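Local coordinates for Poly(A) RNA polymerase GLD2 (Rattus norvegicus, PDB 6LBK), which probably adds successive AMP units from ATP to the 3' ends of selected cytoplasmic mRNAs, and single nucleotides to certain microRNAs, at residues A[343-346]-A[347-351]. The protein carries 1 engineered substitution. Numbering follows the deposited sequence.
Sequences EKQK and FDMIK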
ATOM      1  N   GLU A 343      18.530   3.724  -8.784  1.00115.52           N
ATOM      2  CA  GLU A 343      19.157   4.236 -10.001  1.00120.70           C
ATOM      3  C   GLU A 343      18.820   5.719 -10.153  1.00124.55           C
ATOM      4  O   GLU A 343      17.661   6.108  -9.975  1.00121.95           O
ATOM      5  CB  GLU A 343      18.681   3.438 -11.225  1.00116.64           C
ATOM      6  CG  GLU A 343      18.861   1.917 -11.078  1.00118.07           C
ATOM      7  CD  GLU A 343      18.250   1.083 -12.212  1.00114.88           C
ATOM      8  OE1 GLU A 343      17.108   0.587 -12.044  1.00108.47           O
ATOM      9  OE2 GLU A 343      18.914   0.903 -13.257  1.00116.55           O
ATOM     10  N   LYS A 344      19.838   6.548 -10.452  1.00118.46           N
ATOM     11  CA  LYS A 344      19.620   7.990 -10.605  1.00107.55           C
ATOM     12  C   LYS A 344      18.519   8.271 -11.617  1.00101.68           C
ATOM     13  O   LYS A 344      17.546   8.961 -11.311  1.00 96.04           O
ATOM     14  CB  LYS A 344      20.906   8.689 -11.031  1.00113.55           C
ATOM     15  CG  LYS A 344      22.050   8.573 -10.047  1.00126.53           C
ATOM     16  CD  LYS A 344      23.391   9.131 -10.609  1.00129.08           C
ATOM     17  CE  LYS A 344      24.587   8.726  -9.737  1.00122.41           C
ATOM     18  NZ  LYS A 344      25.880   9.334 -10.168  1.00125.68           N
ATOM     19  N   GLN A 345      18.639   7.689 -12.811  1.00112.56           N
ATOM     20  CA  GLN A 345      17.627   7.842 -13.852  1.00118.16           C
ATOM     21  C   GLN A 345      16.208   7.630 -13.318  1.00115.97           C
ATOM     22  O   GLN A 345      15.314   8.439 -13.585  1.00119.73           O
ATOM     23  CB  GLN A 345      17.953   6.876 -14.996  1.00129.94           C
ATOM     24  CG  GLN A 345      17.143   7.052 -16.259  1.00142.92           C
ATOM     25  CD  GLN A 345      15.782   6.382 -16.157  1.00149.66           C
ATOM     26  OE1 GLN A 345      15.651   5.311 -15.552  1.00152.77           O
ATOM     27  NE2 GLN A 345      14.762   7.012 -16.731  1.00149.66           N
ATOM     28  N   LYS A 346      15.985   6.560 -12.541  1.00109.97           N
ATOM     29  CA  LYS A 346      14.645   6.301 -12.004  1.00103.78           C
ATOM     30  C   LYS A 346      14.236   7.350 -10.968  1.00 94.24           C
ATOM     31  O   LYS A 346      13.088   7.818 -10.965  1.00 91.97           O
ATOM     32  CB  LYS A 346      14.583   4.895 -11.395  1.00107.29           C
ATOM     33  CG  LYS A 346      14.840   3.764 -12.387  1.00115.50           C
ATOM     34  CD  LYS A 346      13.716   3.640 -13.401  1.00118.22           C
ATOM     35  CE  LYS A 346      13.985   2.520 -14.397  1.00125.95           C
ATOM     36  NZ  LYS A 346      14.084   1.185 -13.743  1.00127.29           N
ATOM     37  N   PHE A 347      15.154   7.702 -10.061  1.00 93.00           N
ATOM     38  CA  PHE A 347      14.912   8.766  -9.086  1.00 95.50           C
ATOM     39  C   PHE A 347      14.478  10.056  -9.777  1.00 93.02           C
ATOM     40  O   PHE A 347      13.496  10.703  -9.373  1.00 88.12           O
ATOM     41  CB  PHE A 347      16.187   8.972  -8.254  1.00 96.46           C
ATOM     42  CG  PHE A 347      16.084  10.051  -7.204  1.00 88.15           C
ATOM     43  CD1 PHE A 347      14.901  10.265  -6.508  1.00 78.36           C
ATOM     44  CD2 PHE A 347      17.203  10.801  -6.866  1.00 82.54           C
ATOM     45  CE1 PHE A 347      14.827  11.243  -5.535  1.00 72.72           C
ATOM     46  CE2 PHE A 347      17.139  11.766  -5.886  1.00 74.74           C
ATOM     47  CZ  PHE A 347      15.968  11.996  -5.224  1.00 71.88           C
ATOM     48  N   ASP A 348      15.192  10.424 -10.845  1.00 93.46           N
ATOM     49  CA  ASP A 348      14.821  11.592 -11.629  1.00 90.07           C
ATOM     50  C   ASP A 348      13.461  11.403 -12.271  1.00 86.96           C
ATOM     51  O   ASP A 348      12.679  12.345 -12.354  1.00 85.35           O
ATOM     52  CB  ASP A 348      15.869  11.871 -12.706  1.00 97.78           C
ATOM     53  CG  ASP A 348      17.209  12.280 -12.119  1.00111.55           C
ATOM     54  OD1 ASP A 348      17.222  12.659 -10.926  1.00119.27           O
ATOM     55  OD2 ASP A 348      18.241  12.244 -12.834  1.00112.16           O
ATOM     56  N   MET A 349      13.170  10.201 -12.762  1.00 89.87           N
ATOM     57  CA  MET A 349      11.854   9.968 -13.343  1.00 87.61           C
ATOM     58  C   MET A 349      10.762  10.336 -12.345  1.00 81.82           C
ATOM     59  O   MET A 349       9.811  11.056 -12.678  1.00 88.07           O
ATOM     60  CB  MET A 349      11.747   8.514 -13.814  1.00 87.88           C
ATOM     61  CG  MET A 349      10.554   8.236 -14.709  1.00 97.87           C
ATOM     62  SD  MET A 349      10.249   6.482 -15.048  1.00106.92           S
ATOM     63  CE  MET A 349      11.876   5.928 -15.549  1.00111.52           C
ATOM     64  N   ILE A 350      10.926   9.906 -11.092  1.00 80.41           N
ATOM     65  CA  ILE A 350       9.966  10.274 -10.045  1.00 71.51           C
ATOM     66  C   ILE A 350       9.910  11.795  -9.878  1.00 72.87           C
ATOM     67  O   ILE A 350       8.828  12.397  -9.880  1.00 74.07           O
ATOM     68  CB  ILE A 350      10.317   9.584  -8.710  1.00 63.09           C
ATOM     69  CG1 ILE A 350      10.779   8.132  -8.905  1.00 76.50           C
ATOM     70  CG2 ILE A 350       9.141   9.614  -7.764  1.00 57.02           C
ATOM     71  CD1 ILE A 350       9.681   7.133  -9.057  1.00 77.15           C
ATOM     72  N   LYS A 351      11.076  12.435  -9.704  1.00 70.45           N
ATOM     73  CA  LYS A 351      11.119  13.880  -9.446  1.00 83.45           C
ATOM     74  C   LYS A 351      10.465  14.667 -10.581  1.00 85.46           C
ATOM     75  O   LYS A 351       9.638  15.569 -10.354  1.00 85.69           O
ATOM     76  CB  LYS A 351      12.573  14.349  -9.272  1.00 92.53           C
ATOM     77  CG  LYS A 351      13.262  13.978  -7.953  1.00 94.93           C
ATOM     78  CD  LYS A 351      14.791  13.855  -8.100  1.00 96.83           C
ATOM     79  CE  LYS A 351      15.510  15.213  -8.102  1.00 99.66           C
ATOM     80  NZ  LYS A 351      16.983  15.047  -7.865  1.00 97.26           N
TER
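Met349 sends its terminal methyl back along the helix to where Gln345 and Lys346 pass. CE lies 3.3 Å from Gln345 NE2 and 3.6 Å from Lys346 CD, so one methyl meets both an amide end and a methylene. Met349 runs extended through chi2 and turns only at its last torsion (chi3 -50°), which carries CE toward these neighbours. Gln345 reaches the methyl by folding at chi2 (-81°) and crosses the methionine at a slant; Lys346 instead runs beside it, pointing the same way. Lys346 NZ lies 3.5 Å from Glu343 OE1 in a salt bridge and also hydrogen-bonds to the backbone O of Arg221.

These are the first two turns of helix 344-363, the last helix of the modelled chain, well away from the predicted catalytic metal site. Glu343 occupies the N-cap position, and its O accepts from Phe347 N at 3.0 Å, N-H...O 174°, starting the i to i+4 ladder. The next rung, Asp348 N to Lys344 O, is 2.8 Å long. Further on, Ile350 sets CG1 3.1 Å from Lys346 O and packs against Ile216 and Leu224. Phe347 is buried, its ring stacked with Tyr325 and edge-to-face with Trp300, both of the PAP-associated region, so this helix start packs against that part of the polymerase, while Lys351 lays CD over the centre of one ring face, 3.5 Å above the plane.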